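Side-chain contacts in polyketide synthase (Synechococcus sp., PDB 4GOX), which probably transfers a sulfuryl group from the donor PAPS to the growing polyketide, as the sulfotransferase domain of an olefin synthase: residues D111-L116 against L125-P130; L39-L44 against S52-H57; V211-L216 against P272-K277. One frame throughout, in Å; residues are numbered along the deposited sequence.

Contact 1 of 3, residues D111-L116 against L125-P130; sequences DIYAYL and LIDKSP
Tyr113 and Asp127 form the tight end of this contact, with one short hydrogen bond tying a helix to a strand in a buried part of the domain. The phenol donates from OH to OD1 of Asp127 at 2.6 Å, and the acceptor lies at the edge of the tyrosine ring and in its plane. The hydroxyl meets OD1 nearly along the carboxylate's own C-O bond. Although the two side chains cross at about a right angle, the ring and carboxylate planes are only 36° apart. Tyr132 bonds to the same oxygen through its OH, which gives this buried atom two hydroxyl partners.

Beside the bond the packing is looser and purely apolar. CG of Leu125 is anti to its backbone N (chi1 173°), which carries the isobutyl group toward the helix, where its CD2 methyl serves two neighbours. It lies 3.9 Å from CB of Leu116, and it also sits 4.3 Å from CD2 of Tyr113, near the plane of that ring and at its edge. One leucine branch thus fills the angle between an aromatic edge and the root of an aliphatic side chain. The helix surface turned from the strand is different in kind: Asp111 is exposed, and Ala114, whose CB points away from the strand, is partly so.

The arrangement is a worked case of a helix set beside the start of an inner strand of a parallel sheet, the axes of the two short segments approaching to 10.3 Å at 134°, with the long tyrosine spanning the gap. Strand 124-129 pairs through its backbone with strand 26-30, and Tyr113 also reaches Ile26 there and meets Phe146 edge-to-face. Leu116 packs on Leu80 and Leu87, so helix 79-88 flanks helix 109-119.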
# COMPACT_ATOMS: atom_id res chain seq x y z
N ASP A 111 -7.81 16.39 -6.56
CA ASP A 111 -6.87 17.32 -7.20
C ASP A 111 -5.42 16.94 -6.93
O ASP A 111 -4.61 17.08 -7.84
CB ASP A 111 -7.15 18.77 -6.76
CG ASP A 111 -8.45 19.34 -7.29
OD1 ASP A 111 -9.18 18.62 -8.01
OD2 ASP A 111 -8.73 20.52 -7.02
N ILE A 112 -5.10 16.43 -5.71
CA ILE A 112 -3.76 15.98 -5.33
C ILE A 112 -3.35 14.77 -6.18
O ILE A 112 -2.22 14.73 -6.68
CB ILE A 112 -3.60 15.75 -3.80
CG1 ILE A 112 -4.11 16.95 -2.98
CG2 ILE A 112 -2.17 15.39 -3.41
CD1 ILE A 112 -3.36 18.35 -3.23
N TYR A 113 -4.27 13.80 -6.39
CA TYR A 113 -4.02 12.65 -7.24
C TYR A 113 -3.77 13.08 -8.68
O TYR A 113 -2.79 12.64 -9.27
CB TYR A 113 -5.16 11.61 -7.15
CG TYR A 113 -5.08 10.72 -5.93
CD1 TYR A 113 -6.06 10.76 -4.94
CD2 TYR A 113 -4.05 9.79 -5.79
CE1 TYR A 113 -6.02 9.90 -3.84
CE2 TYR A 113 -3.98 8.94 -4.68
CZ TYR A 113 -4.98 8.98 -3.72
OH TYR A 113 -4.89 8.16 -2.62
N ALA A 114 -4.63 13.96 -9.26
CA ALA A 114 -4.49 14.47 -10.63
C ALA A 114 -3.16 15.23 -10.81
O ALA A 114 -2.51 15.10 -11.86
CB ALA A 114 -5.66 15.35 -11.02
N TYR A 115 -2.74 15.96 -9.75
CA TYR A 115 -1.48 16.69 -9.71
C TYR A 115 -0.31 15.70 -9.77
O TYR A 115 0.59 15.89 -10.58
CB TYR A 115 -1.38 17.50 -8.41
CG TYR A 115 -0.16 18.39 -8.33
CD1 TYR A 115 -0.14 19.65 -8.93
CD2 TYR A 115 0.97 17.99 -7.62
CE1 TYR A 115 0.98 20.47 -8.85
CE2 TYR A 115 2.10 18.81 -7.52
CZ TYR A 115 2.10 20.05 -8.14
OH TYR A 115 3.19 20.88 -8.03
N LEU A 116 -0.30 14.69 -8.89
CA LEU A 116 0.80 13.73 -8.85
C LEU A 116 0.90 12.92 -10.15
O LEU A 116 2.01 12.71 -10.63
CB LEU A 116 0.75 12.84 -7.60
CG LEU A 116 0.90 13.53 -6.23
CD1 LEU A 116 0.52 12.57 -5.11
CD2 LEU A 116 2.31 14.03 -6.00
N LEU A 125 1.50 6.05 -11.36
CA LEU A 125 1.55 6.33 -9.95
C LEU A 125 0.97 5.15 -9.17
O LEU A 125 -0.08 4.61 -9.51
CB LEU A 125 0.78 7.63 -9.64
CG LEU A 125 0.58 8.00 -8.15
CD1 LEU A 125 1.90 8.46 -7.52
CD2 LEU A 125 -0.47 9.12 -8.01
N ILE A 126 1.71 4.73 -8.15
CA ILE A 126 1.34 3.64 -7.27
C ILE A 126 1.21 4.22 -5.87
O ILE A 126 2.19 4.74 -5.34
CB ILE A 126 2.37 2.46 -7.28
CG1 ILE A 126 2.93 2.06 -8.70
CG2 ILE A 126 1.87 1.27 -6.43
CD1 ILE A 126 2.02 1.31 -9.68
N ASP A 127 0.01 4.09 -5.28
CA ASP A 127 -0.24 4.52 -3.91
C ASP A 127 -0.25 3.26 -3.05
O ASP A 127 -1.22 2.50 -3.09
CB ASP A 127 -1.57 5.30 -3.78
CG ASP A 127 -1.91 5.80 -2.37
OD1 ASP A 127 -2.82 6.62 -2.24
OD2 ASP A 127 -1.26 5.33 -1.38
N LYS A 128 0.82 3.03 -2.27
CA LYS A 128 0.85 1.87 -1.38
C LYS A 128 0.28 2.30 -0.04
O LYS A 128 0.64 3.36 0.48
CB LYS A 128 2.31 1.37 -1.16
CG LYS A 128 2.40 0.12 -0.26
CD LYS A 128 2.62 0.41 1.24
CE LYS A 128 4.09 0.61 1.58
NZ LYS A 128 4.37 0.38 3.03
N SER A 129 -0.60 1.48 0.52
CA SER A 129 -1.11 1.72 1.86
C SER A 129 -1.44 0.44 2.62
O SER A 129 -2.31 -0.31 2.18
CB SER A 129 -2.33 2.63 1.86
OG SER A 129 -2.89 2.65 3.16
N PRO A 130 -0.86 0.27 3.84
CA PRO A 130 -1.26 -0.87 4.69
C PRO A 130 -2.45 -0.54 5.62
O PRO A 130 -2.76 -1.30 6.53
CB PRO A 130 -0.00 -1.14 5.53
CG PRO A 130 0.72 0.21 5.59
CD PRO A 130 0.18 1.11 4.49

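Contact 2 of 3, residues L39-L44 against S52-H57. With A3P (adenosine-3'-5'-diphosphate), chain B.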
# COMPACT_ATOMS: atom_id res chain seq x y z
N LEU A 39 8.47 -3.59 0.97
CA LEU A 39 9.32 -4.35 0.05
C LEU A 39 8.71 -4.30 -1.36
O LEU A 39 9.41 -3.94 -2.30
CB LEU A 39 9.48 -5.82 0.50
CG LEU A 39 10.24 -6.75 -0.47
CD1 LEU A 39 11.71 -6.48 -0.47
CD2 LEU A 39 9.94 -8.20 -0.17
N LEU A 40 7.42 -4.62 -1.49
CA LEU A 40 6.80 -4.57 -2.82
C LEU A 40 6.86 -3.14 -3.44
O LEU A 40 7.18 -3.01 -4.61
CB LEU A 40 5.35 -5.07 -2.80
CG LEU A 40 4.68 -5.09 -4.19
CD1 LEU A 40 5.55 -5.88 -5.21
CD2 LEU A 40 3.27 -5.69 -4.10
N ARG A 41 6.50 -2.11 -2.67
CA ARG A 41 6.52 -0.77 -3.22
C ARG A 41 7.92 -0.29 -3.55
O ARG A 41 8.07 0.44 -4.52
CB ARG A 41 5.66 0.25 -2.45
CG ARG A 41 6.34 0.98 -1.33
CD ARG A 41 6.98 2.28 -1.78
NE ARG A 41 7.81 2.76 -0.69
CZ ARG A 41 8.86 3.56 -0.81
NH1 ARG A 41 9.55 3.91 0.25
NH2 ARG A 41 9.22 4.01 -2.00
N VAL A 42 8.94 -0.72 -2.78
CA VAL A 42 10.34 -0.36 -3.04
C VAL A 42 10.85 -1.12 -4.28
O VAL A 42 11.62 -0.56 -5.06
CB VAL A 42 11.27 -0.50 -1.80
CG1 VAL A 42 12.74 -0.35 -2.19
CG2 VAL A 42 10.91 0.54 -0.74
N MET A 43 10.39 -2.38 -4.48
CA MET A 43 10.73 -3.17 -5.66
C MET A 43 10.16 -2.40 -6.87
O MET A 43 10.91 -2.11 -7.80
CB MET A 43 10.10 -4.58 -5.60
CG MET A 43 10.81 -5.58 -4.70
SD MET A 43 9.64 -6.94 -4.35
CE MET A 43 10.68 -8.18 -3.99
N LEU A 44 8.86 -2.01 -6.82
CA LEU A 44 8.18 -1.28 -7.90
C LEU A 44 8.78 0.09 -8.26
O LEU A 44 8.73 0.47 -9.43
CB LEU A 44 6.64 -1.20 -7.70
CG LEU A 44 5.86 -2.53 -7.61
CD1 LEU A 44 4.39 -2.26 -7.48
CD2 LEU A 44 6.11 -3.47 -8.82
N SER A 52 6.48 4.90 -7.51
CA SER A 52 6.10 4.22 -6.28
C SER A 52 6.70 4.90 -5.05
O SER A 52 7.69 4.41 -4.48
CB SER A 52 6.52 2.75 -6.37
OG SER A 52 5.84 1.95 -5.42
N PRO A 53 6.14 6.03 -4.59
CA PRO A 53 6.75 6.73 -3.46
C PRO A 53 6.41 6.14 -2.10
O PRO A 53 5.53 5.28 -2.03
CB PRO A 53 6.15 8.15 -3.59
CG PRO A 53 4.80 7.92 -4.18
CD PRO A 53 4.96 6.78 -5.12
N PRO A 54 7.00 6.65 -0.98
CA PRO A 54 6.53 6.21 0.35
C PRO A 54 5.09 6.70 0.59
O PRO A 54 4.63 7.60 -0.12
CB PRO A 54 7.51 6.89 1.32
CG PRO A 54 8.11 8.00 0.57
CD PRO A 54 8.05 7.68 -0.88
N GLU A 55 4.36 6.08 1.53
CA GLU A 55 2.94 6.34 1.84
C GLU A 55 2.46 7.78 1.72
O GLU A 55 2.80 8.62 2.56
CB GLU A 55 2.58 5.78 3.23
CG GLU A 55 2.29 4.29 3.19
CD GLU A 55 2.62 3.54 4.46
OE1 GLU A 55 3.32 2.51 4.36
OE2 GLU A 55 2.09 3.90 5.53
N LEU A 56 1.66 8.05 0.66
CA LEU A 56 1.01 9.34 0.41
C LEU A 56 -0.09 9.62 1.44
O LEU A 56 -0.27 10.77 1.85
CB LEU A 56 0.43 9.37 -1.02
CG LEU A 56 1.46 9.21 -2.16
CD1 LEU A 56 0.78 8.89 -3.47
CD2 LEU A 56 2.31 10.50 -2.33
N HIS A 57 -0.84 8.56 1.86
CA HIS A 57 -1.93 8.66 2.84
C HIS A 57 -2.95 9.75 2.46
O HIS A 57 -3.16 10.69 3.22
CB HIS A 57 -1.43 8.77 4.31
CG HIS A 57 -2.43 8.24 5.30
ND1 HIS A 57 -2.90 6.93 5.22
CD2 HIS A 57 -3.10 8.88 6.29
CE1 HIS A 57 -3.79 6.80 6.20
NE2 HIS A 57 -3.94 7.95 6.87
P1 A3P B . 9.23 -7.97 10.07
O1P A3P B . 8.44 -7.75 11.33
O2P A3P B . 10.37 -6.98 9.95
O3P A3P B . 9.55 -9.40 9.75
P2 A3P B . 5.05 -3.94 5.70
O4P A3P B . 3.77 -4.20 4.96
O5P A3P B . 4.93 -3.38 7.09
O6P A3P B . 6.09 -3.27 4.84
O5' A3P B . 5.69 -5.39 5.96
C5' A3P B . 6.80 -5.56 6.87
C4' A3P B . 7.39 -6.95 6.68
O4' A3P B . 7.88 -7.14 5.36
C3' A3P B . 8.60 -7.24 7.55
O3' A3P B . 8.20 -7.58 8.87
C2' A3P B . 9.28 -8.37 6.81
O2' A3P B . 8.83 -9.66 7.24
C1' A3P B . 8.88 -8.17 5.36
N9 A3P B . 10.09 -7.71 4.63
C8 A3P B . 10.65 -6.47 4.75
N7 A3P B . 11.77 -6.38 3.99
C5 A3P B . 11.93 -7.58 3.40
C6 A3P B . 12.95 -8.17 2.50
N6 A3P B . 13.97 -7.40 2.08
N1 A3P B . 12.78 -9.45 2.10
C2 A3P B . 11.72 -10.21 2.51
N3 A3P B . 10.78 -9.74 3.36
C4 A3P B . 10.83 -8.46 3.82
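Arg41 and Ser52 bury the most surface here and exchange two hydrogen bonds, each giving one and taking one. OG of Ser52 donates to the helix carbonyl O of Arg41 at 2.8 Å, tilted 20° from the carbonyl plane. In return NH2 of Arg41 reaches O of Ser52 at 2.9 Å, lying in that carbonyl's plane, though the bond is bent, with an N-H...O angle of 146°. CG of Arg41 stands between its backbone N and carbonyl carbon (chi1 89°), and a second bend at chi2 folds the chain along the loop, its CD 3.3 Å from O of Pro53. The guanidinium is then sandwiched: N of Pro54 lies 3.5 Å above its centre, while CG2 of Val42 covers the opposite face. Pro54 adds CB, 3.8 Å from NH1 of Arg41. Carbonyls of Arg247 and Leu248 take further bonds from NH2 and NH1, so backbone oxygens of two loops hold this buried cation.

Helix 37-45 starts at the phosphate-binding loop: Gly36, just before it, and Ser37 and Thr38 in its first turn bond the nucleotide. Its Arg41 and Leu44 rest on Ile29 of strand 26-30, Leu44 also meets Leu224 of helix 220-231, and Pro53 packs on Ala83 of helix 79-88.

Contact 3 of 3, residues V211-L216 against P272-K277; sequences VIYEDL and PALADK. With A3P (adenosine-3'-5'-diphosphate), chain B.
Tyr213 reaches past Ala275 and Leu274 to the adenine of the bound nucleotide, and its side chain can be followed outward atom by atom. From CB the ring sets off with CG anti to the backbone N (chi1 166°), which directs it from the start of helix 213-218 toward the ligand. Along one side CE2 comes within 3.8 Å of CA of Ala275, at an oblique approach. Along the other, CE1 lies 3.8 Å from N3 of the nucleotide. At the tip OH donates to that N3 at 2.7 Å, the acceptor lying in the plane of the phenol ring. The same oxygen is 3.3 Å from CB of Leu274, so the loop packs against the hydroxyl that holds the adenine. A phenylalanine here would probably leave N3 without its donor and open a small gap beside CB of Leu274. Leu274 contributes to the pocket directly, its CD1 3.4 Å from N3 of the nucleotide.

Next to the tyrosine, Glu214 joins the loop by other means. Its CG touches CB of Ala275 at 4.1 Å, and a water bridges the two residues, donating both to OE2 of Glu214 and to O of Ala275. OE2 also accepts from the backbone N of His157, and OE1 is bonded to the hydroxyl of Tyr300, so both carboxylate oxygens are engaged.

The contact lies where strand 208-212, outermost in the parallel sheet, gives way to helix 213-218. Val211 and Tyr213 pair by backbone with strand 149-155, and Val211 and Leu216 pack on Val223 of helix 220-231. Segment 272-277 belongs to the long connection between that helix and helix 289-297, which here folds back over the nucleotide.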
# COMPACT_ATOMS: atom_id res chain seq x y z
N VAL A 211 -1.64 -10.97 -4.67
CA VAL A 211 -0.22 -11.31 -4.66
C VAL A 211 0.06 -11.92 -3.30
O VAL A 211 -0.20 -11.30 -2.27
CB VAL A 211 0.70 -10.07 -4.92
CG1 VAL A 211 2.16 -10.44 -4.77
CG2 VAL A 211 0.45 -9.47 -6.30
N ILE A 212 0.58 -13.13 -3.30
CA ILE A 212 0.93 -13.84 -2.07
C ILE A 212 2.37 -13.50 -1.72
O ILE A 212 3.29 -13.87 -2.46
CB ILE A 212 0.69 -15.36 -2.23
CG1 ILE A 212 -0.78 -15.65 -2.68
CG2 ILE A 212 1.06 -16.11 -0.96
CD1 ILE A 212 -1.94 -15.13 -1.70
N TYR A 213 2.57 -12.81 -0.59
CA TYR A 213 3.88 -12.42 -0.07
C TYR A 213 4.88 -13.59 -0.11
O TYR A 213 6.02 -13.39 -0.54
CB TYR A 213 3.77 -11.86 1.35
CG TYR A 213 5.10 -11.77 2.05
CD1 TYR A 213 5.94 -10.67 1.86
CD2 TYR A 213 5.54 -12.78 2.89
CE1 TYR A 213 7.17 -10.58 2.50
CE2 TYR A 213 6.77 -12.71 3.53
CZ TYR A 213 7.58 -11.61 3.34
OH TYR A 213 8.80 -11.54 3.97
N GLU A 214 4.44 -14.80 0.33
CA GLU A 214 5.26 -16.03 0.36
C GLU A 214 5.73 -16.37 -1.04
O GLU A 214 6.89 -16.72 -1.19
CB GLU A 214 4.50 -17.23 1.00
CG GLU A 214 4.21 -17.08 2.49
CD GLU A 214 3.17 -16.05 2.93
OE1 GLU A 214 2.44 -15.52 2.07
OE2 GLU A 214 3.09 -15.77 4.14
N ASP A 215 4.88 -16.20 -2.08
CA ASP A 215 5.30 -16.45 -3.47
C ASP A 215 6.28 -15.32 -3.93
O ASP A 215 7.23 -15.59 -4.63
CB ASP A 215 4.09 -16.50 -4.42
CG ASP A 215 3.11 -17.65 -4.21
OD1 ASP A 215 1.99 -17.59 -4.78
OD2 ASP A 215 3.46 -18.61 -3.48
N LEU A 216 6.00 -14.06 -3.56
CA LEU A 216 6.84 -12.94 -3.93
C LEU A 216 8.27 -13.13 -3.44
O LEU A 216 9.20 -12.89 -4.19
CB LEU A 216 6.22 -11.63 -3.38
CG LEU A 216 7.00 -10.31 -3.54
CD1 LEU A 216 7.19 -9.93 -5.02
CD2 LEU A 216 6.29 -9.19 -2.76
N PRO A 272 14.05 -14.91 1.35
CA PRO A 272 13.02 -15.97 1.35
C PRO A 272 12.76 -16.62 2.71
O PRO A 272 11.75 -17.29 2.85
CB PRO A 272 13.56 -16.98 0.33
CG PRO A 272 15.04 -16.79 0.36
CD PRO A 272 15.27 -15.34 0.64
N ALA A 273 13.67 -16.43 3.68
CA ALA A 273 13.52 -16.99 5.03
C ALA A 273 12.38 -16.30 5.81
O ALA A 273 11.73 -16.95 6.63
CB ALA A 273 14.83 -16.89 5.80
N LEU A 274 12.12 -15.00 5.53
CA LEU A 274 11.05 -14.25 6.20
C LEU A 274 9.65 -14.76 5.89
O LEU A 274 8.74 -14.57 6.70
CB LEU A 274 11.18 -12.73 6.00
CG LEU A 274 12.45 -12.08 6.55
CD1 LEU A 274 12.64 -10.71 5.98
CD2 LEU A 274 12.45 -12.01 8.07
N ALA A 275 9.48 -15.48 4.75
CA ALA A 275 8.21 -16.11 4.37
C ALA A 275 7.87 -17.22 5.36
O ALA A 275 6.74 -17.27 5.84
CB ALA A 275 8.31 -16.70 2.97
N ASP A 276 8.86 -18.07 5.71
CA ASP A 276 8.70 -19.21 6.62
C ASP A 276 8.67 -18.88 8.12
O ASP A 276 8.84 -19.78 8.95
CB ASP A 276 9.72 -20.31 6.27
CG ASP A 276 9.59 -20.84 4.85
OD1 ASP A 276 10.60 -20.81 4.11
OD2 ASP A 276 8.48 -21.27 4.47
N LYS A 277 8.43 -17.60 8.48
CA LYS A 277 8.31 -17.14 9.88
C LYS A 277 7.07 -17.78 10.56
O LYS A 277 7.18 -18.24 11.70
CB LYS A 277 8.23 -15.60 9.93
CG LYS A 277 9.11 -14.98 11.01
CD LYS A 277 10.56 -14.78 10.55
CE LYS A 277 11.43 -14.20 11.64
NZ LYS A 277 12.80 -13.89 11.15
P1 A3P B . 9.23 -7.97 10.07
O1P A3P B . 8.44 -7.75 11.33
O2P A3P B . 10.37 -6.98 9.95
O3P A3P B . 9.55 -9.40 9.75
P2 A3P B . 5.05 -3.94 5.70
O4P A3P B . 3.77 -4.20 4.96
O5P A3P B . 4.93 -3.38 7.09
O6P A3P B . 6.09 -3.27 4.84
O5' A3P B . 5.69 -5.39 5.96
C5' A3P B . 6.80 -5.56 6.87
C4' A3P B . 7.39 -6.95 6.68
O4' A3P B . 7.88 -7.14 5.36
C3' A3P B . 8.60 -7.24 7.55
O3' A3P B . 8.20 -7.58 8.87
C2' A3P B . 9.28 -8.37 6.81
O2' A3P B . 8.83 -9.66 7.24
C1' A3P B . 8.88 -8.17 5.36
N9 A3P B . 10.09 -7.71 4.63
C8 A3P B . 10.65 -6.47 4.75
N7 A3P B . 11.77 -6.38 3.99
C5 A3P B . 11.93 -7.58 3.40
C6 A3P B . 12.95 -8.17 2.50
N6 A3P B . 13.97 -7.40 2.08
N1 A3P B . 12.78 -9.45 2.10
C2 A3P B . 11.72 -10.21 2.51
N3 A3P B . 10.78 -9.74 3.36
C4 A3P B . 10.83 -8.46 3.82
O HOH W 1 5.13 -15.10 5.86

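All three contacts are buried, but they serve different parts of one parallel sheet. Contact 1 joins a flanking helix to an inner strand through a short phenol-carboxylate bond and aliphatic packing, with no ligand involved. Contact 2, closest to the centre of the chain, relies on backbone carbonyls to hold an arginine. It adjoins contact 1 through a salt bridge from Lys128 to Glu55. Contact 3 lies at the outermost strand 208-212, on the opposite side of the chain's centre from contact 1, about 27 Å away between centres, and relies on a water and the nucleotide. Contacts 2 and 3 share that ligand: Leu39 and Leu274 come at the adenine from opposite sides, while Met43 packs against Leu216.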